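Side-chain contacts in Tae4 (Agrobacterium tumefaciens, PDB 6IJF), which is a type VI secretion amidase effector that probably cleaves peptide bonds in the bacterial cell-wall peptidoglycan: residues C[99-104]-C[113-118]; C[90-95]-C[155-160]; C[42-47]-C[66-71]. All blocks are in the same frame, centred on the assembly; numbering follows the deposited sequence.

Contact 1. Residues C[99-104]-C[113-118]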
ATOM      1  N   GLU C  99       1.962  34.548   4.192  1.00 45.76           N
ATOM      2  CA  GLU C  99       1.359  33.949   2.983  1.00 54.67           C
ATOM      3  C   GLU C  99       2.119  32.668   2.667  1.00 44.71           C
ATOM      4  O   GLU C  99       3.346  32.678   2.566  1.00 41.76           O
ATOM      5  CB  GLU C  99       1.394  34.905   1.772  1.00 56.05           C
ATOM      6  CG  GLU C  99       0.345  36.009   1.852  1.00 66.81           C
ATOM      7  CD  GLU C  99      -1.078  35.566   2.176  1.00 72.42           C
ATOM      8  OE1 GLU C  99      -1.596  34.634   1.506  1.00 80.04           O
ATOM      9  OE2 GLU C  99      -1.685  36.163   3.099  1.00 86.91           O
ATOM     10  N   PRO C 100       1.405  31.545   2.503  1.00 42.87           N
ATOM     11  CA  PRO C 100       2.047  30.294   2.084  1.00 39.93           C
ATOM     12  C   PRO C 100       2.229  30.276   0.557  1.00 46.62           C
ATOM     13  O   PRO C 100       1.634  31.088  -0.110  1.00 42.82           O
ATOM     14  CB  PRO C 100       1.027  29.245   2.531  1.00 41.46           C
ATOM     15  CG  PRO C 100      -0.278  29.955   2.216  1.00 39.07           C
ATOM     16  CD  PRO C 100      -0.041  31.396   2.693  1.00 39.46           C
ATOM     17  N   ASP C 101       3.006  29.325   0.043  1.00 45.64           N
ATOM     18  CA  ASP C 101       3.050  28.991  -1.405  1.00 46.04           C
ATOM     19  C   ASP C 101       1.877  28.060  -1.694  1.00 42.35           C
ATOM     20  O   ASP C 101       1.859  26.946  -1.173  1.00 41.46           O
ATOM     21  CB  ASP C 101       4.390  28.330  -1.763  1.00 48.32           C
ATOM     22  CG  ASP C 101       5.613  29.198  -1.513  1.00 45.49           C
ATOM     23  OD1 ASP C 101       5.445  30.406  -1.499  1.00 44.62           O
ATOM     24  OD2 ASP C 101       6.712  28.651  -1.409  1.00 51.31           O
ATOM     25  N   PRO C 102       0.856  28.446  -2.504  1.00 41.43           N
ATOM     26  CA  PRO C 102      -0.218  27.522  -2.871  1.00 40.73           C
ATOM     27  C   PRO C 102       0.182  26.583  -4.020  1.00 40.33           C
ATOM     28  O   PRO C 102       0.772  27.040  -4.980  1.00 45.92           O
ATOM     29  CB  PRO C 102      -1.382  28.436  -3.283  1.00 42.22           C
ATOM     30  CG  PRO C 102      -0.842  29.855  -3.372  1.00 45.07           C
ATOM     31  CD  PRO C 102       0.650  29.780  -3.089  1.00 44.91           C
ATOM     32  N   TYR C 103      -0.127  25.295  -3.889  1.00 40.23           N
ATOM     33  CA  TYR C 103       0.148  24.270  -4.915  1.00 40.37           C
ATOM     34  C   TYR C 103      -1.094  23.425  -5.174  1.00 46.01           C
ATOM     35  O   TYR C 103      -2.161  23.553  -4.487  1.00 43.48           O
ATOM     36  CB  TYR C 103       1.322  23.386  -4.495  1.00 41.59           C
ATOM     37  CG  TYR C 103       2.633  24.107  -4.433  1.00 40.53           C
ATOM     38  CD1 TYR C 103       3.270  24.495  -5.589  1.00 40.56           C
ATOM     39  CD2 TYR C 103       3.227  24.438  -3.217  1.00 40.61           C
ATOM     40  CE1 TYR C 103       4.453  25.215  -5.559  1.00 41.52           C
ATOM     41  CE2 TYR C 103       4.444  25.100  -3.162  1.00 39.22           C
ATOM     42  CZ  TYR C 103       5.044  25.522  -4.345  1.00 44.59           C
ATOM     43  OH  TYR C 103       6.243  26.177  -4.354  1.00 46.04           O
ATOM     44  N   THR C 104      -0.938  22.578  -6.193  1.00 46.68           N
ATOM     45  CA  THR C 104      -1.898  21.533  -6.619  1.00 47.33           C
ATOM     46  C   THR C 104      -1.261  20.176  -6.385  1.00 41.80           C
ATOM     47  O   THR C 104      -0.043  20.062  -6.268  1.00 43.35           O
ATOM     48  CB  THR C 104      -2.236  21.724  -8.101  1.00 46.63           C
ATOM     49  OG1 THR C 104      -1.034  21.545  -8.864  1.00 44.19           O
ATOM     50  CG2 THR C 104      -2.863  23.076  -8.335  1.00 47.88           C
ATOM     51  N   GLY C 113       9.985  20.688  -2.706  1.00 47.45           N
ATOM     52  CA  GLY C 113      11.390  20.416  -3.048  1.00 44.73           C
ATOM     53  C   GLY C 113      12.151  19.900  -1.845  1.00 44.04           C
ATOM     54  O   GLY C 113      11.636  18.975  -1.173  1.00 45.24           O
ATOM     55  N   ALA C 114      13.307  20.496  -1.541  1.00 39.57           N
ATOM     56  CA  ALA C 114      14.174  20.063  -0.422  1.00 49.19           C
ATOM     57  C   ALA C 114      13.836  20.872   0.842  1.00 47.87           C
ATOM     58  O   ALA C 114      14.505  20.683   1.868  1.00 54.91           O
ATOM     59  CB  ALA C 114      15.636  20.171  -0.812  1.00 54.00           C
ATOM     60  N   ARG C 115      12.794  21.696   0.777  1.00 45.59           N
ATOM     61  CA  ARG C 115      12.398  22.611   1.879  1.00 45.66           C
ATOM     62  C   ARG C 115      11.613  21.803   2.924  1.00 45.60           C
ATOM     63  O   ARG C 115      11.112  20.685   2.607  1.00 39.53           O
ATOM     64  CB  ARG C 115      11.680  23.842   1.312  1.00 45.45           C
ATOM     65  CG  ARG C 115      12.469  24.564   0.217  1.00 44.49           C
ATOM     66  CD  ARG C 115      11.794  25.806  -0.319  1.00 39.67           C
ATOM     67  NE  ARG C 115      10.539  25.504  -0.998  1.00 44.71           N
ATOM     68  CZ  ARG C 115       9.550  26.377  -1.164  1.00 41.73           C
ATOM     69  NH1 ARG C 115       9.673  27.606  -0.701  1.00 52.19           N
ATOM     70  NH2 ARG C 115       8.432  26.042  -1.777  1.00 49.02           N
ATOM     71  N   ASN C 116      11.634  22.304   4.157  1.00 39.97           N
ATOM     72  CA  ASN C 116      10.898  21.777   5.324  1.00 40.14           C
ATOM     73  C   ASN C 116       9.954  22.895   5.762  1.00 37.95           C
ATOM     74  O   ASN C 116      10.291  24.092   5.578  1.00 41.89           O
ATOM     75  CB  ASN C 116      11.824  21.362   6.466  1.00 42.89           C
ATOM     76  CG  ASN C 116      12.964  20.459   6.048  1.00 48.17           C
ATOM     77  OD1 ASN C 116      14.114  20.690   6.423  1.00 56.42           O
ATOM     78  ND2 ASN C 116      12.670  19.410   5.306  1.00 42.82           N
ATOM     79  N   GLY C 117       8.802  22.533   6.293  1.00 36.02           N
ATOM     80  CA  GLY C 117       7.878  23.542   6.827  1.00 37.64           C
ATOM     81  C   GLY C 117       6.546  22.983   7.229  1.00 33.77           C
ATOM     82  O   GLY C 117       6.472  21.801   7.615  1.00 39.04           O
ATOM     83  N   VAL C 118       5.548  23.849   7.261  1.00 35.91           N
ATOM     84  CA  VAL C 118       4.158  23.496   7.646  1.00 36.94           C
ATOM     85  C   VAL C 118       3.386  23.328   6.351  1.00 33.14           C
ATOM     86  O   VAL C 118       3.682  24.068   5.402  1.00 36.97           O
ATOM     87  CB  VAL C 118       3.521  24.581   8.535  1.00 36.14           C
ATOM     88  CG1 VAL C 118       2.092  24.224   8.889  1.00 36.75           C
ATOM     89  CG2 VAL C 118       4.358  24.835   9.775  1.00 40.39           C
TER

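Contact 2. Residues C[90-95]-C[155-160]. With SO4 (sulfate ion), chain F.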
ATOM      1  N   LEU C  90      -5.069  31.154  10.832  1.00 42.85           N
ATOM      2  CA  LEU C  90      -4.192  31.823  11.814  1.00 41.63           C
ATOM      3  C   LEU C  90      -2.754  31.816  11.322  1.00 40.36           C
ATOM      4  O   LEU C  90      -2.055  32.844  11.460  1.00 39.22           O
ATOM      5  CB  LEU C  90      -4.321  31.078  13.147  1.00 48.22           C
ATOM      6  CG  LEU C  90      -3.474  31.614  14.291  1.00 49.97           C
ATOM      7  CD1 LEU C  90      -4.316  31.607  15.561  1.00 53.66           C
ATOM      8  CD2 LEU C  90      -2.212  30.785  14.490  1.00 52.69           C
ATOM      9  N   MET C  91      -2.294  30.682  10.790  1.00 38.37           N
ATOM     10  CA  MET C  91      -0.884  30.531  10.364  1.00 36.27           C
ATOM     11  C   MET C  91      -0.593  31.523   9.240  1.00 38.65           C
ATOM     12  O   MET C  91       0.598  31.925   9.121  1.00 46.57           O
ATOM     13  CB  MET C  91      -0.595  29.106   9.867  1.00 40.94           C
ATOM     14  CG  MET C  91      -0.385  28.075  11.008  1.00 46.28           C
ATOM     15  SD  MET C  91       1.011  28.549  12.031  1.00 50.12           S
ATOM     16  CE  MET C  91       0.446  28.034  13.659  1.00 48.43           C
ATOM     17  N   LYS C  92      -1.623  31.863   8.450  1.00 41.86           N
ATOM     18  CA  LYS C  92      -1.524  32.748   7.250  1.00 47.57           C
ATOM     19  C   LYS C  92      -1.261  34.192   7.677  1.00 46.27           C
ATOM     20  O   LYS C  92      -0.757  34.953   6.849  1.00 51.54           O
ATOM     21  CB  LYS C  92      -2.828  32.716   6.438  1.00 49.75           C
ATOM     22  CG  LYS C  92      -2.687  32.542   4.949  1.00 61.27           C
ATOM     23  CD  LYS C  92      -4.030  32.275   4.268  1.00 69.60           C
ATOM     24  CE  LYS C  92      -4.039  32.672   2.806  1.00 80.59           C
ATOM     25  NZ  LYS C  92      -5.350  32.401   2.171  1.00 81.40           N
ATOM     26  N   ARG C  93      -1.595  34.562   8.920  1.00 49.31           N
ATOM     27  CA  ARG C  93      -1.420  35.952   9.415  1.00 45.86           C
ATOM     28  C   ARG C  93       0.056  36.311   9.391  1.00 50.25           C
ATOM     29  O   ARG C  93       0.894  35.428   9.631  1.00 46.22           O
ATOM     30  CB  ARG C  93      -2.033  36.136  10.798  1.00 47.43           C
ATOM     31  CG  ARG C  93      -3.545  35.950  10.744  1.00 47.48           C
ATOM     32  CD  ARG C  93      -4.075  35.593  12.115  1.00 49.60           C
ATOM     33  NE  ARG C  93      -3.655  36.570  13.105  1.00 54.97           N
ATOM     34  CZ  ARG C  93      -3.693  36.394  14.432  1.00 68.34           C
ATOM     35  NH1 ARG C  93      -3.221  37.340  15.226  1.00 58.43           N
ATOM     36  NH2 ARG C  93      -4.165  35.271  14.951  1.00 71.97           N
ATOM     37  N   THR C  94       0.343  37.580   9.113  1.00 55.55           N
ATOM     38  CA  THR C  94       1.716  38.132   9.003  1.00 60.43           C
ATOM     39  C   THR C  94       2.419  37.938  10.363  1.00 48.54           C
ATOM     40  O   THR C  94       3.661  37.805  10.383  1.00 56.15           O
ATOM     41  CB  THR C  94       1.685  39.588   8.501  1.00 67.93           C
ATOM     42  OG1 THR C  94       0.652  40.319   9.167  1.00 77.13           O
ATOM     43  CG2 THR C  94       1.419  39.686   7.018  1.00 69.83           C
ATOM     44  N   SER C  95       1.683  37.925  11.481  1.00 55.19           N
ATOM     45  CA  SER C  95       2.321  37.743  12.813  1.00 54.16           C
ATOM     46  C   SER C  95       2.675  36.273  13.046  1.00 56.26           C
ATOM     47  O   SER C  95       3.398  36.011  14.025  1.00 56.20           O
ATOM     48  CB  SER C  95       1.488  38.286  13.957  1.00 60.93           C
ATOM     49  OG  SER C  95       0.211  37.693  13.949  1.00 58.52           O
ATOM     50  N   THR C 155      -6.303  21.944  -2.946  1.00 43.30           N
ATOM     51  CA  THR C 155      -5.127  22.842  -2.900  1.00 44.48           C
ATOM     52  C   THR C 155      -4.247  22.412  -1.734  1.00 45.75           C
ATOM     53  O   THR C 155      -4.742  21.779  -0.777  1.00 42.31           O
ATOM     54  CB  THR C 155      -5.478  24.334  -2.801  1.00 48.38           C
ATOM     55  OG1 THR C 155      -6.049  24.581  -1.521  1.00 46.60           O
ATOM     56  CG2 THR C 155      -6.456  24.806  -3.860  1.00 48.46           C
ATOM     57  N   ILE C 156      -2.970  22.711  -1.864  1.00 39.70           N
ATOM     58  CA  ILE C 156      -1.952  22.424  -0.836  1.00 38.80           C
ATOM     59  C   ILE C 156      -1.237  23.735  -0.549  1.00 40.68           C
ATOM     60  O   ILE C 156      -0.727  24.351  -1.508  1.00 40.61           O
ATOM     61  CB  ILE C 156      -1.023  21.322  -1.348  1.00 40.83           C
ATOM     62  CG1 ILE C 156      -1.841  20.061  -1.645  1.00 41.51           C
ATOM     63  CG2 ILE C 156       0.119  21.092  -0.376  1.00 38.86           C
ATOM     64  CD1 ILE C 156      -1.117  19.012  -2.415  1.00 44.84           C
ATOM     65  N   TRP C 157      -1.219  24.146   0.718  1.00 35.84           N
ATOM     66  CA  TRP C 157      -0.461  25.345   1.137  1.00 36.32           C
ATOM     67  C   TRP C 157       0.820  24.888   1.812  1.00 39.55           C
ATOM     68  O   TRP C 157       0.762  24.039   2.729  1.00 39.92           O
ATOM     69  CB  TRP C 157      -1.280  26.236   2.065  1.00 39.43           C
ATOM     70  CG  TRP C 157      -2.496  26.839   1.449  1.00 47.27           C
ATOM     71  CD1 TRP C 157      -2.788  26.959   0.123  1.00 48.55           C
ATOM     72  CD2 TRP C 157      -3.556  27.495   2.162  1.00 45.97           C
ATOM     73  NE1 TRP C 157      -3.973  27.618  -0.034  1.00 46.40           N
ATOM     74  CE2 TRP C 157      -4.471  27.959   1.196  1.00 52.09           C
ATOM     75  CE3 TRP C 157      -3.822  27.730   3.513  1.00 48.48           C
ATOM     76  CZ2 TRP C 157      -5.633  28.650   1.544  1.00 48.92           C
ATOM     77  CZ3 TRP C 157      -4.974  28.397   3.860  1.00 53.79           C
ATOM     78  CH2 TRP C 157      -5.868  28.850   2.887  1.00 57.44           C
ATOM     79  N   PHE C 158       1.933  25.466   1.410  1.00 35.02           N
ATOM     80  CA  PHE C 158       3.257  25.205   2.023  1.00 36.89           C
ATOM     81  C   PHE C 158       3.834  26.503   2.585  1.00 38.70           C
ATOM     82  O   PHE C 158       3.994  27.480   1.833  1.00 41.02           O
ATOM     83  CB  PHE C 158       4.187  24.587   0.987  1.00 35.32           C
ATOM     84  CG  PHE C 158       5.541  24.268   1.535  1.00 34.92           C
ATOM     85  CD1 PHE C 158       5.666  23.522   2.685  1.00 34.49           C
ATOM     86  CD2 PHE C 158       6.691  24.753   0.920  1.00 41.97           C
ATOM     87  CE1 PHE C 158       6.915  23.259   3.228  1.00 34.06           C
ATOM     88  CE2 PHE C 158       7.941  24.483   1.459  1.00 41.28           C
ATOM     89  CZ  PHE C 158       8.050  23.727   2.605  1.00 36.14           C
ATOM     90  N   TRP C 159       4.193  26.482   3.866  1.00 39.70           N
ATOM     91  CA  TRP C 159       4.997  27.546   4.541  1.00 40.07           C
ATOM     92  C   TRP C 159       6.410  27.031   4.790  1.00 43.20           C
ATOM     93  O   TRP C 159       6.633  26.256   5.719  1.00 37.91           O
ATOM     94  CB  TRP C 159       4.355  27.921   5.867  1.00 40.99           C
ATOM     95  CG  TRP C 159       2.985  28.520   5.824  1.00 39.31           C
ATOM     96  CD1 TRP C 159       2.699  29.847   5.766  1.00 40.05           C
ATOM     97  CD2 TRP C 159       1.718  27.854   6.002  1.00 37.18           C
ATOM     98  NE1 TRP C 159       1.353  30.053   5.862  1.00 38.70           N
ATOM     99  CE2 TRP C 159       0.725  28.858   6.054  1.00 37.13           C
ATOM    100  CE3 TRP C 159       1.317  26.526   6.142  1.00 35.75           C
ATOM    101  CZ2 TRP C 159      -0.626  28.565   6.164  1.00 39.59           C
ATOM    102  CZ3 TRP C 159      -0.015  26.245   6.287  1.00 40.56           C
ATOM    103  CH2 TRP C 159      -0.977  27.248   6.299  1.00 39.61           C
ATOM    104  N   PRO C 160       7.419  27.424   3.982  1.00 43.47           N
ATOM    105  CA  PRO C 160       8.795  26.978   4.218  1.00 44.97           C
ATOM    106  C   PRO C 160       9.392  27.608   5.491  1.00 44.77           C
ATOM    107  O   PRO C 160       9.087  28.737   5.748  1.00 44.75           O
ATOM    108  CB  PRO C 160       9.548  27.446   2.966  1.00 44.72           C
ATOM    109  CG  PRO C 160       8.737  28.598   2.453  1.00 46.35           C
ATOM    110  CD  PRO C 160       7.295  28.305   2.812  1.00 43.81           C
TER
HETATM  111  S   SO4 F 301      -2.142  39.978  12.072  1.00 80.21           S
HETATM  112  O1  SO4 F 301      -2.211  41.402  12.262  1.00 90.50           O
HETATM  113  O2  SO4 F 301      -0.896  39.643  11.430  1.00 97.46           O
HETATM  114  O3  SO4 F 301      -2.221  39.317  13.358  1.00 75.02           O
HETATM  115  O4  SO4 F 301      -3.223  39.557  11.214  1.00 87.69           O

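Contact 3. Residues C[42-47]-C[66-71]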
ATOM      1  N   PRO C  42     -16.887  12.072  19.352  1.00 69.38           N
ATOM      2  CA  PRO C  42     -16.758  12.160  17.899  1.00 67.33           C
ATOM      3  C   PRO C  42     -16.397  13.560  17.391  1.00 64.41           C
ATOM      4  O   PRO C  42     -15.938  13.661  16.267  1.00 64.23           O
ATOM      5  CB  PRO C  42     -18.119  11.693  17.371  1.00 76.56           C
ATOM      6  CG  PRO C  42     -19.074  11.996  18.519  1.00 75.99           C
ATOM      7  CD  PRO C  42     -18.262  11.761  19.774  1.00 76.59           C
ATOM      8  N   ASN C  43     -16.559  14.599  18.211  1.00 60.28           N
ATOM      9  CA  ASN C  43     -16.151  15.976  17.826  1.00 56.43           C
ATOM     10  C   ASN C  43     -14.629  16.103  17.883  1.00 54.69           C
ATOM     11  O   ASN C  43     -14.126  17.123  17.402  1.00 52.49           O
ATOM     12  CB  ASN C  43     -16.796  17.044  18.714  1.00 70.45           C
ATOM     13  CG  ASN C  43     -18.314  17.030  18.607  1.00 81.33           C
ATOM     14  OD1 ASN C  43     -19.029  16.885  19.605  1.00 80.37           O
ATOM     15  ND2 ASN C  43     -18.811  17.134  17.383  1.00 72.63           N
ATOM     16  N   TYR C  44     -13.915  15.133  18.479  1.00 51.30           N
ATOM     17  CA  TYR C  44     -12.452  15.246  18.732  1.00 51.33           C
ATOM     18  C   TYR C  44     -11.670  14.126  18.037  1.00 47.43           C
ATOM     19  O   TYR C  44     -10.470  13.941  18.362  1.00 44.35           O
ATOM     20  CB  TYR C  44     -12.220  15.307  20.239  1.00 46.69           C
ATOM     21  CG  TYR C  44     -12.818  16.555  20.829  1.00 58.08           C
ATOM     22  CD1 TYR C  44     -12.147  17.764  20.748  1.00 57.16           C
ATOM     23  CD2 TYR C  44     -14.086  16.549  21.397  1.00 57.31           C
ATOM     24  CE1 TYR C  44     -12.702  18.930  21.248  1.00 65.70           C
ATOM     25  CE2 TYR C  44     -14.657  17.711  21.906  1.00 57.29           C
ATOM     26  CZ  TYR C  44     -13.960  18.901  21.834  1.00 60.13           C
ATOM     27  OH  TYR C  44     -14.473  20.065  22.326  1.00 58.08           O
ATOM     28  N   HIS C  45     -12.286  13.443  17.072  1.00 45.85           N
ATOM     29  CA  HIS C  45     -11.601  12.345  16.329  1.00 44.02           C
ATOM     30  C   HIS C  45     -10.385  12.887  15.569  1.00 44.84           C
ATOM     31  O   HIS C  45      -9.378  12.143  15.470  1.00 41.55           O
ATOM     32  CB  HIS C  45     -12.587  11.633  15.394  1.00 44.68           C
ATOM     33  CG  HIS C  45     -13.378  10.580  16.098  1.00 46.33           C
ATOM     34  ND1 HIS C  45     -14.680  10.283  15.753  1.00 50.92           N
ATOM     35  CD2 HIS C  45     -13.065   9.756  17.129  1.00 50.63           C
ATOM     36  CE1 HIS C  45     -15.126   9.319  16.531  1.00 46.24           C
ATOM     37  NE2 HIS C  45     -14.161   8.986  17.387  1.00 57.84           N
ATOM     38  N   ASN C  46     -10.509  14.077  14.978  1.00 41.97           N
ATOM     39  CA  ASN C  46      -9.504  14.635  14.039  1.00 41.58           C
ATOM     40  C   ASN C  46      -8.527  15.493  14.848  1.00 44.21           C
ATOM     41  O   ASN C  46      -8.918  16.561  15.321  1.00 45.13           O
ATOM     42  CB  ASN C  46     -10.172  15.330  12.852  1.00 45.73           C
ATOM     43  CG  ASN C  46     -11.084  14.377  12.113  1.00 49.37           C
ATOM     44  OD1 ASN C  46     -12.247  14.698  11.881  1.00 61.49           O
ATOM     45  ND2 ASN C  46     -10.595  13.186  11.826  1.00 40.49           N
ATOM     46  N   THR C  47      -7.301  15.015  15.033  1.00 37.59           N
ATOM     47  CA  THR C  47      -6.320  15.578  16.004  1.00 36.08           C
ATOM     48  C   THR C  47      -5.276  16.450  15.319  1.00 35.82           C
ATOM     49  O   THR C  47      -4.416  16.985  16.048  1.00 40.16           O
ATOM     50  CB  THR C  47      -5.679  14.419  16.787  1.00 39.58           C
ATOM     51  OG1 THR C  47      -4.958  13.631  15.838  1.00 37.46           O
ATOM     52  CG2 THR C  47      -6.700  13.564  17.512  1.00 41.96           C
ATOM     53  N   SER C  66      -7.600  31.073  20.209  1.00 53.50           N
ATOM     54  CA  SER C  66      -7.714  29.590  20.207  1.00 57.79           C
ATOM     55  C   SER C  66      -9.106  29.164  20.638  1.00 55.88           C
ATOM     56  O   SER C  66      -9.715  29.872  21.441  1.00 60.59           O
ATOM     57  CB  SER C  66      -6.637  28.998  21.071  1.00 60.81           C
ATOM     58  OG  SER C  66      -6.826  29.343  22.433  1.00 66.51           O
ATOM     59  N   SER C  67      -9.580  28.038  20.126  1.00 54.72           N
ATOM     60  CA  SER C  67     -10.869  27.409  20.536  1.00 56.67           C
ATOM     61  C   SER C  67     -10.751  26.853  21.967  1.00 55.31           C
ATOM     62  O   SER C  67     -11.751  26.875  22.681  1.00 59.75           O
ATOM     63  CB  SER C  67     -11.303  26.348  19.554  1.00 57.52           C
ATOM     64  OG  SER C  67     -10.304  25.350  19.378  1.00 55.37           O
ATOM     65  N   HIS C  68      -9.570  26.368  22.360  1.00 54.61           N
ATOM     66  CA  HIS C  68      -9.384  25.551  23.585  1.00 50.77           C
ATOM     67  C   HIS C  68      -8.057  25.864  24.261  1.00 50.98           C
ATOM     68  O   HIS C  68      -7.206  26.597  23.682  1.00 47.13           O
ATOM     69  CB  HIS C  68      -9.417  24.049  23.267  1.00 50.42           C
ATOM     70  CG  HIS C  68     -10.725  23.520  22.792  1.00 48.31           C
ATOM     71  ND1 HIS C  68     -11.249  23.822  21.548  1.00 49.21           N
ATOM     72  CD2 HIS C  68     -11.591  22.644  23.366  1.00 56.35           C
ATOM     73  CE1 HIS C  68     -12.390  23.182  21.386  1.00 50.69           C
ATOM     74  NE2 HIS C  68     -12.611  22.432  22.481  1.00 52.37           N
ATOM     75  N   ARG C  69      -7.878  25.291  25.454  1.00 47.84           N
ATOM     76  CA  ARG C  69      -6.629  25.452  26.242  1.00 51.27           C
ATOM     77  C   ARG C  69      -6.164  24.094  26.768  1.00 43.55           C
ATOM     78  O   ARG C  69      -7.021  23.224  27.049  1.00 46.12           O
ATOM     79  CB  ARG C  69      -6.847  26.461  27.377  1.00 57.38           C
ATOM     80  CG  ARG C  69      -7.317  27.798  26.843  1.00 60.39           C
ATOM     81  CD  ARG C  69      -6.869  29.002  27.649  1.00 79.44           C
ATOM     82  NE  ARG C  69      -6.402  30.121  26.827  1.00 81.33           N
ATOM     83  CZ  ARG C  69      -7.175  30.959  26.144  1.00 81.72           C
ATOM     84  NH1 ARG C  69      -8.487  30.795  26.122  1.00 82.97           N
ATOM     85  NH2 ARG C  69      -6.620  31.946  25.458  1.00 85.55           N
ATOM     86  N   ILE C  70      -4.837  23.955  26.877  1.00 46.58           N
ATOM     87  CA  ILE C  70      -4.143  22.862  27.621  1.00 45.84           C
ATOM     88  C   ILE C  70      -4.551  23.020  29.088  1.00 52.84           C
ATOM     89  O   ILE C  70      -4.456  24.155  29.619  1.00 43.76           O
ATOM     90  CB  ILE C  70      -2.623  22.954  27.408  1.00 45.11           C
ATOM     91  CG1 ILE C  70      -2.254  22.753  25.929  1.00 41.48           C
ATOM     92  CG2 ILE C  70      -1.873  21.958  28.300  1.00 49.56           C
ATOM     93  CD1 ILE C  70      -0.763  22.860  25.640  1.00 43.11           C
ATOM     94  N   GLN C  71      -5.033  21.925  29.687  1.00 49.43           N
ATOM     95  CA  GLN C  71      -5.631  21.896  31.042  1.00 53.59           C
ATOM     96  C   GLN C  71      -4.656  21.325  32.067  1.00 55.83           C
ATOM     97  O   GLN C  71      -5.027  21.312  33.228  1.00 58.08           O
ATOM     98  CB  GLN C  71      -6.894  21.036  31.051  1.00 46.72           C
ATOM     99  CG  GLN C  71      -7.992  21.549  30.131  1.00 54.39           C
ATOM    100  CD  GLN C  71      -8.571  22.879  30.552  1.00 62.59           C
ATOM    101  OE1 GLN C  71      -8.808  23.112  31.730  1.00 59.05           O
ATOM    102  NE2 GLN C  71      -8.840  23.760  29.598  1.00 55.06           N
TER

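Contact 1. Residues C[99-104]-C[113-118]
Asp101 and Arg115 both set their CG atom anti to the carbonyl carbon (chi1 -61° and -53°), and from there the two side chains run toward each other, crossing at about a right angle, until carboxylate meets guanidinium. The salt bridge bridges a strand in the antiparallel sheet of this papain-like (clan CA) amidase fold: strand 101-103 is the outermost at its end, strand 155-160 lies next to it, and strand 116-122, which Arg115 immediately precedes, comes third. That interposed strand explains why the backbones stay far apart, with Asp101 CA and Arg115 CA separated by 11.8 Å; Arg115, bent at chi3, covers most of the distance to the short aspartate.

The grip is end-on and converges on one oxygen. Arg115 NH2 reaches Asp101 OD2 at 3.1 Å, with an N-H...O angle of 152°. Arg115 NH1 donates to the same OD2 over 3.2 Å. The oxygen lies in the guanidinium plane, and the carboxylate plane is nearly coplanar with that of the guanidinium. NH2 uses the anti lone pair of OD2, whereas NH1 comes in nearly along the C-O axis; this is a forked bond rather than the two-oxygen bidentate pairing.

Two more bonds hold the guanidinium. Its NE donates to the carbonyl O of Ile112 and its NH2 to that of Gly111, so NH2 serves both Gly111 and Asp101 and ties Arg115 to the end of helix 108-112, while the side chain also packs on Phe158 and Pro160 of the intervening strand. Tyr103 stands two residues beyond Asp101 on the same edge strand, its ring plane almost perpendicular to the guanidinium, and its OH lies 3.4 Å from Arg115 NH2.

Contact 2. Residues C[90-95]-C[155-160]
Met91 lays its CB over one face of the indole of Trp159, at 4.1 Å from the centroid of the six-membered ring, a CH-pi contact whose closest atom pair is Met91 CB and Trp159 CZ2 at 3.7 Å. Beyond CB the chain bends at chi2 (-60°) and carries the sulfur away from the strand. Lys92, next along, stays extended beyond CG and crosses the Trp157 side chain at about a right angle. Its CE rides above one face toward the rim, CD is 4.0 Å from Trp157 CZ3, and NZ comes within 3.7 Å of Trp157 CH2.

In the next shell, Trp159 NE1 donates to the carbonyl O of Gly98, fixing the indole's rotation, while Leu97, Pro100 and Val118 also touch that side chain. Glu99 packs against Lys92. The end of helix 84-92 thus rests on two alternate residues of strand 155-160, joining helix to sheet.

Farther out, on the side of the turn away from the strand, a sulfate, probably from the crystallisation liquor, is held at O3 by Arg93 NE, Arg93 NH1 (2.9 Å) and Ser95 OG, and at O2 by Ser95 N. Arg93 NH2 turns instead to Val64 O. No hydrogen bond crosses the interface: CH-pi and van der Waals contact join the two pieces, with the partly exposed Lys92 running over Trp157 and its NZ oblique to the indole, so the fit depends on shape.

Contact 3. Residues C[42-47]-C[66-71]
Tyr44 approaches His68 from the opposite direction, and their meeting is confined to the far ends of the two side chains. From CB, set with CG anti to the carbonyl carbon (chi1 -65°), the tyrosine starts out to one side of 66-71, and its ring then brings the hydroxyl up to His68, stacking on Phe38 on the way. CE1 and CZ come next, at 3.7 Å and 3.8 Å from His68 NE2. The terminal OH makes the bond, 3.0 Å from His68 NE2, and either atom could be the donor. NE2 lies at the tyrosine edge, in the ring plane, yet the two ring planes are 89° apart with centroids separated by 5.7 Å, an oblique pairing; the OH to NE2 bond is the hydrogen bond across the segments.

The imidazole is held at both nitrogens. Ser67 OG sits in its plane, 2.8 Å from His68 ND1, so the rotation of the ring is fixed from both sides; here too the proton could belong to either partner. Ser67 OG also receives the backbone N-H of Val82, and Ser66 OG donates to His68 O at 3.0 Å.

Around this surface link, Trp35 meets the His68 ring and Phe30 of helix 26-33 touches Tyr44. The bond therefore joins the loop that leads into helix 48-58 to the short strand 68-69, which is paired with strand 79-80.

Contacts 1 and 2 share the five-stranded sheet and touch directly: Tyr103 N and Asp101 N probably bond to Ile156 O and Phe158 O. Contact 1 is nested along the chain inside the loop that contact 2 closes, and their centres are 9 Å apart. Contact 3 closes earlier and joins a loop to a strand of a separate two-stranded sheet; its centre is 26 Å from that of contact 1, across the chain's centre. Chemistry follows position. Contact 2, partly buried, is mostly apolar, with a lysine over one indole, and buries 202 Å², whereas contacts 1 and 3 lie at the surface, bury under 90 Å² each, and depend on a salt bridge and a hydroxyl-imidazole bond respectively.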